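Local structure of alginate lyase, family PL7 (Zobellia galactanivorans, 3ZPY) at residues Asp33-Ala37 against Ser38-Tyr42; Tyr52-Glu56 against Trp57-Lys61; Gly9-Ala12 against Asn13-Lys16; Val136-Val139 against Val140-Gln143. The protein probably cleaves alginate chains by beta-elimination, as family PL7 lyases do, through the catalytic domain that makes up this chain. One frame throughout, in Å; residues are numbered along the deposited sequence. Where two conformers were deposited one is given.

Interaction 1. Residues Asp33-Ala37 against Ser38-Tyr42; sequences DITDA and SGISY. With NA (sodium ion), chain C.
I40, A37 and T35 carry this local contact, in which the chain leaves the short 3-10 segment 34-36 and bends back on itself. The side chain of I40 comes in over the I34 carbonyl, with I40 CG2 3.5 Å from I34 O, while its other branch turns to A37 and puts I40 CG1 3.8 Å from A37 CB. That split follows from the first torsion, which sets CG1 anti to the carbonyl carbon (chi1 -60°) and CG2 anti to the backbone N. From A37 to I40 the backbone forms a type II beta turn with G39 at its positive-phi position, within the loop that joins strand 29-31 to strand 51-53; I34 packs on I17 of strand 15-21. The closing bond, I40 N to A37 O at 3.3 Å, meets the oxygen from above the carbonyl plane. The same oxygen binds the sodium ion at 2.7 Å, and T35 O and I40 O each add a ligand at 2.8 Å, with a more distant water beside them. Three backbone carbonyls therefore converge on the cation, fixing the two arms of the loop to one another. T35 turns its methyl to Y42, where T35 CG2 lies 3.6 Å from Y42 N and meets the ring obliquely. T35 OG1 and T35 N both donate to D33 OD1, from the same face of that carboxylate, the second bond making an Asx turn.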
loop_
_atom_site.group_PDB
_atom_site.type_symbol
_atom_site.label_atom_id
_atom_site.label_comp_id
_atom_site.label_asym_id
_atom_site.label_seq_id
_atom_site.Cartn_x
_atom_site.Cartn_y
_atom_site.Cartn_z
ATOM N N ASP A 33 -4.281 6.994 12.370
ATOM C CA ASP A 33 -5.175 5.997 12.909
ATOM C C ASP A 33 -6.578 6.593 12.876
ATOM O O ASP A 33 -6.914 7.458 13.682
ATOM C CB ASP A 33 -4.750 5.641 14.347
ATOM C CG ASP A 33 -5.628 4.524 14.919
ATOM O OD1 ASP A 33 -6.755 4.340 14.392
ATOM O OD2 ASP A 33 -5.235 3.905 15.944
ATOM N N ILE A 34 -7.373 6.077 11.921
ATOM C CA ILE A 34 -8.700 6.625 11.701
ATOM C C ILE A 34 -9.610 6.548 12.946
ATOM O O ILE A 34 -10.576 7.293 13.080
ATOM C CB ILE A 34 -9.360 5.959 10.468
ATOM C CG1 ILE A 34 -10.566 6.808 10.019
ATOM C CG2 ILE A 34 -9.750 4.504 10.832
ATOM C CD1 ILE A 34 -10.225 8.172 9.450
ATOM N N THR A 35 -9.310 5.582 13.801
ATOM C CA THR A 35 -10.135 5.459 14.986
ATOM C C THR A 35 -9.967 6.632 15.958
ATOM O O THR A 35 -10.736 6.775 16.906
ATOM C CB THR A 35 -9.960 4.111 15.714
ATOM O OG1 THR A 35 -8.661 4.008 16.286
ATOM C CG2 THR A 35 -10.242 2.936 14.861
ATOM N N ASP A 36 -8.924 7.446 15.760
ATOM C CA ASP A 36 -8.789 8.715 16.486
ATOM C C ASP A 36 -9.838 9.757 16.112
ATOM O O ASP A 36 -10.019 10.729 16.854
ATOM C CB ASP A 36 -7.401 9.325 16.252
ATOM C CG ASP A 36 -6.318 8.572 16.949
ATOM O OD1 ASP A 36 -6.616 7.844 17.880
ATOM O OD2 ASP A 36 -5.132 8.706 16.573
ATOM N N ALA A 37 -10.458 9.593 14.937
ATOM C CA ALA A 37 -11.451 10.550 14.522
ATOM C C ALA A 37 -12.752 10.433 15.287
ATOM O O ALA A 37 -13.178 9.344 15.695
ATOM C CB ALA A 37 -11.694 10.435 13.024
ATOM N N SER A 38 -13.429 11.554 15.458
ATOM C CA SER A 38 -14.703 11.563 16.174
ATOM C C SER A 38 -15.695 10.621 15.526
ATOM O O SER A 38 -15.921 10.711 14.320
ATOM C CB SER A 38 -15.293 12.968 16.158
ATOM O OG SER A 38 -14.457 13.868 16.842
ATOM N N GLY A 39 -16.308 9.729 16.327
ATOM C CA GLY A 39 -17.396 8.882 15.815
ATOM C C GLY A 39 -16.999 7.581 15.168
ATOM O O GLY A 39 -17.869 6.862 14.606
ATOM N N ILE A 40 -15.694 7.291 15.153
ATOM C CA ILE A 40 -15.180 6.148 14.395
ATOM C C ILE A 40 -14.721 5.089 15.382
ATOM O O ILE A 40 -14.049 5.393 16.342
ATOM C CB ILE A 40 -13.942 6.539 13.534
ATOM C CG1 ILE A 40 -14.258 7.640 12.498
ATOM C CG2 ILE A 40 -13.385 5.297 12.867
ATOM C CD1 ILE A 40 -15.593 7.478 11.847
ATOM N N SER A 41 -15.185 3.830 15.189
ATOM C CA SER A 41 -14.619 2.691 15.933
ATOM C C SER A 41 -14.240 1.610 14.930
ATOM O O SER A 41 -14.800 1.486 13.843
ATOM C CB SER A 41 -15.545 2.164 16.974
ATOM O OG SER A 41 -16.718 1.704 16.362
ATOM N N TYR A 42 -13.178 0.926 15.270
ATOM C CA TYR A 42 -12.493 0.106 14.335
ATOM C C TYR A 42 -13.422 -0.920 13.616
ATOM O O TYR A 42 -13.393 -0.995 12.355
ATOM C CB TYR A 42 -11.375 -0.692 15.079
ATOM C CG TYR A 42 -10.412 -1.404 14.150
ATOM C CD1 TYR A 42 -10.741 -2.603 13.516
ATOM C CD2 TYR A 42 -9.192 -0.812 13.891
ATOM C CE1 TYR A 42 -9.811 -3.243 12.690
ATOM C CE2 TYR A 42 -8.236 -1.424 13.064
ATOM C CZ TYR A 42 -8.557 -2.626 12.427
ATOM O OH TYR A 42 -7.603 -3.205 11.609
HETATM NA NA NA C . -13.191 7.634 17.788
HETATM O O HOH W 1 -12.153 7.294 20.527
#

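Interaction 2. Residues Tyr52-Glu56 against Trp57-Lys61; sequences YTDGE and WVYFK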
loop_
_atom_site.group_PDB
_atom_site.type_symbol
_atom_site.label_atom_id
_atom_site.label_comp_id
_atom_site.label_asym_id
_atom_site.label_seq_id
_atom_site.Cartn_x
_atom_site.Cartn_y
_atom_site.Cartn_z
ATOM N N TYR A 52 -14.356 0.627 2.266
ATOM C CA TYR A 52 -15.683 0.045 2.288
ATOM C C TYR A 52 -15.611 -1.372 1.816
ATOM O O TYR A 52 -14.605 -1.829 1.320
ATOM C CB TYR A 52 -16.706 0.916 1.505
ATOM C CG TYR A 52 -16.407 1.078 0.033
ATOM C CD1 TYR A 52 -16.904 0.128 -0.859
ATOM C CD2 TYR A 52 -15.595 2.109 -0.447
ATOM C CE1 TYR A 52 -16.651 0.233 -2.230
ATOM C CE2 TYR A 52 -15.265 2.212 -1.825
ATOM C CZ TYR A 52 -15.850 1.253 -2.677
ATOM O OH TYR A 52 -15.575 1.310 -4.002
ATOM N N THR A 53 -16.750 -2.043 1.913
ATOM C CA THR A 53 -16.787 -3.472 1.469
ATOM C C THR A 53 -18.054 -3.805 0.695
ATOM O O THR A 53 -19.106 -3.159 0.938
ATOM C CB THR A 53 -16.584 -4.462 2.664
ATOM O OG1 THR A 53 -16.472 -5.783 2.158
ATOM C CG2 THR A 53 -17.715 -4.354 3.676
ATOM N N ASP A 54 -17.979 -4.857 -0.150
ATOM C CA ASP A 54 -19.189 -5.472 -0.727
ATOM C C ASP A 54 -19.399 -6.846 -0.226
ATOM O O ASP A 54 -20.235 -7.554 -0.782
ATOM C CB ASP A 54 -19.083 -5.458 -2.285
ATOM C CG ASP A 54 -17.877 -6.298 -2.790
ATOM O OD1 ASP A 54 -17.186 -6.912 -1.919
ATOM O OD2 ASP A 54 -17.638 -6.299 -4.012
ATOM N N GLY A 55 -18.754 -7.231 0.887
ATOM C CA GLY A 55 -18.877 -8.560 1.498
ATOM C C GLY A 55 -17.881 -9.532 0.923
ATOM O O GLY A 55 -17.720 -10.628 1.474
ATOM N N GLU A 56 -17.215 -9.215 -0.184
ATOM C CA GLU A 56 -16.173 -10.091 -0.704
ATOM C C GLU A 56 -14.834 -9.339 -0.565
ATOM O O GLU A 56 -13.868 -9.909 -0.024
ATOM C CB GLU A 56 -16.436 -10.376 -2.174
ATOM C CG GLU A 56 -15.309 -11.128 -2.879
ATOM C CD GLU A 56 -15.551 -11.370 -4.380
ATOM O OE1 GLU A 56 -16.663 -11.044 -4.898
ATOM O OE2 GLU A 56 -14.596 -11.858 -5.072
ATOM N N TRP A 57 -14.752 -8.133 -1.107
ATOM C CA TRP A 57 -13.496 -7.364 -1.097
ATOM C C TRP A 57 -13.630 -6.170 -0.119
ATOM O O TRP A 57 -14.710 -5.704 0.145
ATOM C CB TRP A 57 -13.226 -6.694 -2.451
ATOM C CG TRP A 57 -13.262 -7.561 -3.675
ATOM C CD1 TRP A 57 -14.356 -7.886 -4.478
ATOM C CD2 TRP A 57 -12.129 -8.265 -4.204
ATOM N NE1 TRP A 57 -13.947 -8.710 -5.528
ATOM C CE2 TRP A 57 -12.572 -8.960 -5.403
ATOM C CE3 TRP A 57 -10.792 -8.290 -3.873
ATOM C CZ2 TRP A 57 -11.701 -9.696 -6.186
ATOM C CZ3 TRP A 57 -9.898 -9.001 -4.645
ATOM C CH2 TRP A 57 -10.331 -9.699 -5.822
ATOM N N VAL A 58 -12.512 -5.651 0.306
ATOM C CA VAL A 58 -12.411 -4.331 0.971
ATOM C C VAL A 58 -11.701 -3.390 -0.002
ATOM O O VAL A 58 -10.653 -3.733 -0.556
ATOM C CB VAL A 58 -11.721 -4.407 2.355
ATOM C CG1 VAL A 58 -11.460 -2.997 2.908
ATOM C CG2 VAL A 58 -12.581 -5.247 3.315
ATOM N N TYR A 59 -12.389 -2.307 -0.263
ATOM C CA TYR A 59 -11.951 -1.287 -1.273
ATOM C C TYR A 59 -11.279 -0.141 -0.589
ATOM O O TYR A 59 -11.745 0.303 0.505
ATOM C CB TYR A 59 -13.201 -0.732 -1.933
ATOM C CG TYR A 59 -13.938 -1.742 -2.814
ATOM C CD1 TYR A 59 -14.781 -2.698 -2.245
ATOM C CD2 TYR A 59 -13.825 -1.716 -4.240
ATOM C CE1 TYR A 59 -15.481 -3.647 -3.038
ATOM C CE2 TYR A 59 -14.503 -2.683 -5.003
ATOM C CZ TYR A 59 -15.306 -3.617 -4.424
ATOM O OH TYR A 59 -16.002 -4.530 -5.243
ATOM N N PHE A 60 -10.123 0.267 -1.137
ATOM C CA PHE A 60 -9.317 1.416 -0.678
ATOM C C PHE A 60 -9.323 2.349 -1.795
ATOM O O PHE A 60 -8.704 2.098 -2.856
ATOM C CB PHE A 60 -7.898 0.927 -0.408
ATOM C CG PHE A 60 -7.811 -0.124 0.695
ATOM C CD1 PHE A 60 -8.164 -1.477 0.420
ATOM C CD2 PHE A 60 -7.354 0.219 1.985
ATOM C CE1 PHE A 60 -8.075 -2.443 1.453
ATOM C CE2 PHE A 60 -7.310 -0.720 2.977
ATOM C CZ PHE A 60 -7.604 -2.060 2.704
ATOM N N LYS A 61 -10.036 3.490 -1.569
ATOM C CA LYS A 61 -10.231 4.488 -2.634
ATOM C C LYS A 61 -9.533 5.819 -2.168
ATOM O O LYS A 61 -9.879 6.351 -1.071
ATOM C CB LYS A 61 -11.807 4.717 -2.801
ATOM C CG LYS A 61 -12.119 5.531 -4.023
ATOM C CD LYS A 61 -13.603 5.601 -4.308
ATOM C CE LYS A 61 -13.915 6.341 -5.566
ATOM N NZ LYS A 61 -15.347 6.191 -5.906
#
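D54 and Y59 meet through a short hydrogen bond, Y59 OH to D54 OD2 at 2.7 Å, in which the donor stands well above the carboxylate plane. The contact is a beta hairpin of strands 51-53 and 58-63, and D54 organises its turn. The other carboxylate oxygen, D54 OD1, takes W57 N at 2.8 Å nearly along its C-O bond and also accepts from E56 N, an Asx turn, so both oxygens are used in holding the loop shut. T53 plays a similar part: its hydroxyl OG1 donates to W57 O at 2.7 Å and receives G55 N, an ST turn. G55 itself sits at positive phi. Beyond the turn, Y52 and Y59 form a hydrogen-bonded antiparallel pair, whose Y59 N to Y52 O bond is nearly straight at 171°, and T53 with V58 is the next, non-hydrogen-bonded pair.

On the face carrying the tyrosines, the two rings run near parallel but slid apart, with centroids 4.7 Å from each other. The Y52 torsion, chi1 62°, brings its ring across Y59 CB, which sits over the ring face in a CH-pi contact, while the two rings themselves barely overlap. R239 in strand 235-247 also bonds Y59 OH. At the turn, E56 lies alongside W57, pointing the same way, and its carboxylate reaches K241 in a salt bridge; E56 CG sits over the five-membered ring of the indole, 3.9 Å from the centroid.

Interaction 3. Residues Gly9-Ala12 against Asn13-Lys16; sequences GITA and NTWK
I10 pushes its CG2 methyl against the five-membered end of the W15 indole, where I10 CG2 comes within 3.3 Å of W15 CD1. The methyl reaches the ring obliquely, and the two side chains cross at about a right angle. The tight approach follows from the first torsion of I10 (chi1 57°), which wedges CG1 between the backbone N and the carbonyl carbon and turns CG2 out beside the backbone N.

Between them, A12, N13 and T14 have roughly helical backbone angles and form an alpha turn closed by W15 N to T11 O, with a beta turn inside it closed by T14 N to the same oxygen. W15 N donates to T11 O at 3.0 Å, nearly end-on to the carbonyl, and T14 N reaches T11 O, also at 3.0 Å, from well above the carbonyl plane. One acceptor thus ties down both successive amides. T14 adds a side-chain bond: its OG1 accepts from T11 N at 3.2 Å. A water links T14 OG1, at 2.8 Å, to the carbonyl G9 O, at 2.7 Å, just past the end of helix 4-8.

G9, at positive phi, is the C-prime residue of the Schellman motif that ends helix 4-8, so the bend serves as the connection from that helix into strand 15-21. On the inner side I10 and W15 rest on L79 of strand 76-83 and on L243 of strand 235-247, while the backbones of N13, T14 and K16 bond with G85, M82 and R80.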
loop_
_atom_site.group_PDB
_atom_site.type_symbol
_atom_site.label_atom_id
_atom_site.label_comp_id
_atom_site.label_asym_id
_atom_site.label_seq_id
_atom_site.Cartn_x
_atom_site.Cartn_y
_atom_site.Cartn_z
ATOM N N GLY A 9 -11.163 -9.595 8.076
ATOM C CA GLY A 9 -10.594 -10.327 9.238
ATOM C C GLY A 9 -9.491 -9.593 9.958
ATOM O O GLY A 9 -8.512 -10.215 10.391
ATOM N N ILE A 10 -9.601 -8.282 10.065
ATOM C CA ILE A 10 -8.521 -7.427 10.678
ATOM C C ILE A 10 -9.040 -6.898 12.008
ATOM O O ILE A 10 -10.231 -6.800 12.231
ATOM C CB ILE A 10 -8.053 -6.250 9.755
ATOM C CG1 ILE A 10 -9.238 -5.325 9.358
ATOM C CG2 ILE A 10 -7.349 -6.834 8.473
ATOM C CD1 ILE A 10 -8.759 -4.104 8.590
ATOM N N THR A 11 -8.123 -6.525 12.899
ATOM C CA THR A 11 -8.520 -5.979 14.204
ATOM C C THR A 11 -7.470 -4.861 14.519
ATOM O O THR A 11 -6.414 -4.859 13.876
ATOM C CB THR A 11 -8.430 -7.058 15.319
ATOM O OG1 THR A 11 -7.007 -7.380 15.493
ATOM C CG2 THR A 11 -9.278 -8.305 14.960
ATOM N N ALA A 12 -7.731 -4.002 15.495
ATOM C CA ALA A 12 -6.793 -2.911 15.804
ATOM C C ALA A 12 -5.432 -3.508 16.262
ATOM O O ALA A 12 -4.339 -2.944 16.041
ATOM C CB ALA A 12 -7.391 -2.000 16.869
ATOM N N ASN A 13 -5.492 -4.664 16.866
ATOM C CA ASN A 13 -4.330 -5.291 17.329
ATOM C C ASN A 13 -3.411 -5.908 16.208
ATOM O O ASN A 13 -2.201 -6.119 16.409
ATOM C CB ASN A 13 -4.612 -6.146 18.527
ATOM C CG ASN A 13 -4.476 -5.359 19.847
ATOM O OD1 ASN A 13 -3.985 -5.899 20.827
ATOM N ND2 ASN A 13 -4.827 -4.024 19.838
ATOM N N THR A 14 -3.979 -6.107 14.983
ATOM C CA THR A 14 -3.211 -6.636 13.844
ATOM C C THR A 14 -2.912 -5.603 12.696
ATOM O O THR A 14 -1.961 -5.802 11.946
ATOM C CB THR A 14 -3.839 -7.949 13.250
ATOM O OG1 THR A 14 -5.186 -7.669 12.872
ATOM C CG2 THR A 14 -3.803 -9.065 14.282
ATOM N N TRP A 15 -3.781 -4.610 12.546
ATOM C CA TRP A 15 -3.581 -3.573 11.508
ATOM C C TRP A 15 -4.167 -2.249 11.985
ATOM O O TRP A 15 -5.245 -2.217 12.555
ATOM C CB TRP A 15 -4.294 -3.912 10.215
ATOM C CG TRP A 15 -3.838 -5.198 9.565
ATOM C CD1 TRP A 15 -4.372 -6.479 9.761
ATOM C CD2 TRP A 15 -2.746 -5.356 8.599
ATOM N NE1 TRP A 15 -3.663 -7.389 9.042
ATOM C CE2 TRP A 15 -2.663 -6.763 8.322
ATOM C CE3 TRP A 15 -1.797 -4.470 8.007
ATOM C CZ2 TRP A 15 -1.729 -7.270 7.432
ATOM C CZ3 TRP A 15 -0.875 -4.977 7.134
ATOM C CH2 TRP A 15 -0.837 -6.356 6.835
ATOM N N LYS A 16 -3.418 -1.157 11.774
ATOM C CA LYS A 16 -3.927 0.157 11.955
ATOM C C LYS A 16 -4.422 0.672 10.585
ATOM O O LYS A 16 -3.773 0.480 9.549
ATOM C CB LYS A 16 -2.783 1.053 12.470
ATOM C CG LYS A 16 -3.054 2.544 12.483
ATOM C CD LYS A 16 -1.934 3.300 13.294
ATOM C CE LYS A 16 -1.688 2.845 14.778
ATOM N NZ LYS A 16 -0.715 3.556 15.757
HETATM O O HOH W 2 -6.162 -9.981 11.712
#

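Interaction 4. Residues Val136-Val139 against Val140-Gln143; sequences VDDV and VRVQ
D138 sits at the edge of the R141 guanidinium, with the carboxylate plane turned 64° from it. R141 NH1 donates to the anti lone pair of D138 OD2 at 2.9 Å in a salt bridge, and that oxygen is tilted 18° from the guanidinium plane. Q143 OE1 lies in the guanidinium plane and takes R141 NE at 3.0 Å, the nitrogen standing above the plane of the amide. R141 NH2 has its own salt bridge, to E165. All three nitrogens of the arginine are thus held, which fixes its rotation. The chain reaches this position by bending at chi3 (-54°), which folds the head back toward D138. The other oxygen of D138, OD1, bonds H125 ND1.

Q123-I124-H125 match the QIH motif of family PL7, which in relatives lines the substrate cleft, so D138, bonded to H125, is probably a second-shell residue, and R141 in turn positions D138. V139 and V140 both face I124 in a classic beta bulge, where the chain also turns a corner. The segment opens strand 138-146, between strands 117-125 and 154-160 in the ten-stranded sheet, with V139 and V140 packing on V193 of strand 192-197.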
loop_
_atom_site.group_PDB
_atom_site.type_symbol
_atom_site.label_atom_id
_atom_site.label_comp_id
_atom_site.label_asym_id
_atom_site.label_seq_id
_atom_site.Cartn_x
_atom_site.Cartn_y
_atom_site.Cartn_z
ATOM N N VAL A 136 16.545 4.077 4.946
ATOM C CA VAL A 136 15.854 2.964 4.294
ATOM C C VAL A 136 14.472 3.440 3.773
ATOM O O VAL A 136 14.197 3.324 2.562
ATOM C CB VAL A 136 15.748 1.791 5.242
ATOM C CG1 VAL A 136 14.984 0.676 4.549
ATOM C CG2 VAL A 136 17.145 1.304 5.648
ATOM N N ASP A 137 13.650 4.029 4.649
ATOM C CA ASP A 137 12.291 4.463 4.302
ATOM C C ASP A 137 11.536 3.289 3.643
ATOM O O ASP A 137 11.643 2.162 4.203
ATOM C CB ASP A 137 12.304 5.746 3.466
ATOM C CG ASP A 137 12.757 6.969 4.250
ATOM O OD1 ASP A 137 12.454 7.163 5.472
ATOM O OD2 ASP A 137 13.441 7.774 3.605
ATOM N N ASP A 138 10.780 3.444 2.535
ATOM C CA ASP A 138 10.169 2.264 1.897
ATOM C C ASP A 138 11.245 1.327 1.386
ATOM O O ASP A 138 12.063 1.694 0.564
ATOM C CB ASP A 138 9.325 2.648 0.688
ATOM C CG ASP A 138 8.098 3.499 1.032
ATOM O OD1 ASP A 138 7.644 3.538 2.192
ATOM O OD2 ASP A 138 7.605 4.233 0.112
ATOM N N VAL A 139 11.164 0.071 1.846
ATOM C CA VAL A 139 12.048 -1.020 1.361
ATOM C C VAL A 139 11.610 -1.433 -0.041
ATOM O O VAL A 139 12.412 -1.591 -0.951
ATOM C CB VAL A 139 12.029 -2.202 2.329
ATOM C CG1 VAL A 139 12.727 -3.396 1.757
ATOM C CG2 VAL A 139 12.601 -1.812 3.692
ATOM N N VAL A 140 10.286 -1.637 -0.191
ATOM C CA VAL A 140 9.726 -1.993 -1.553
ATOM C C VAL A 140 8.321 -1.430 -1.613
ATOM O O VAL A 140 7.599 -1.439 -0.595
ATOM C CB VAL A 140 9.791 -3.536 -1.831
ATOM C CG1 VAL A 140 8.799 -4.329 -0.938
ATOM C CG2 VAL A 140 9.525 -3.836 -3.319
ATOM N N ARG A 141 7.982 -0.951 -2.799
ATOM C CA ARG A 141 6.622 -0.606 -3.176
ATOM C C ARG A 141 6.223 -1.432 -4.384
ATOM O O ARG A 141 6.904 -1.392 -5.417
ATOM C CB ARG A 141 6.549 0.867 -3.536
ATOM C CG ARG A 141 6.625 1.773 -2.312
ATOM C CD ARG A 141 6.141 3.199 -2.647
ATOM N NE ARG A 141 6.823 3.810 -3.797
ATOM C CZ ARG A 141 8.000 4.410 -3.729
ATOM N NH1 ARG A 141 8.693 4.442 -2.599
ATOM N NH2 ARG A 141 8.547 4.942 -4.834
ATOM N N VAL A 142 5.085 -2.160 -4.282
ATOM C CA VAL A 142 4.550 -2.980 -5.367
ATOM C C VAL A 142 3.451 -2.142 -6.019
ATOM O O VAL A 142 2.514 -1.759 -5.322
ATOM C CB VAL A 142 3.998 -4.258 -4.744
ATOM C CG1 VAL A 142 3.379 -5.111 -5.852
ATOM C CG2 VAL A 142 5.060 -5.054 -3.983
ATOM N N GLN A 143 3.620 -1.850 -7.318
ATOM C CA GLN A 143 2.790 -0.829 -7.941
ATOM C C GLN A 143 2.327 -1.315 -9.304
ATOM O O GLN A 143 2.925 -2.156 -9.907
ATOM C CB GLN A 143 3.581 0.472 -8.190
ATOM C CG GLN A 143 4.194 0.981 -6.860
ATOM C CD GLN A 143 5.306 1.885 -7.013
ATOM O OE1 GLN A 143 5.390 2.920 -6.323
ATOM N NE2 GLN A 143 6.254 1.462 -7.854
#

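How the interactions relate
Along the chain the order is interaction 3, interaction 1, interaction 2, interaction 4. The first two touch: Y42 OH, at the end of interaction 1, lies 2.7 Å from W15 O and 3.0 Å from T11 O, both probable hydrogen bonds, tying the sodium loop to the start of strand 15-21. Interaction 2 is about 18 Å, centre to centre, from interaction 1 and 16 Å from interaction 3, at the edge of the seven-stranded sheet. Interaction 4 stands apart, about 27 Å from interaction 1 across the chain's centre, but shares the ten-stranded sheet with interaction 3. The contacts therefore span both sheets of the PL7 beta jelly roll, the sodium site lying far from interaction 4, which borders the strand of the probable active-site QIH residues.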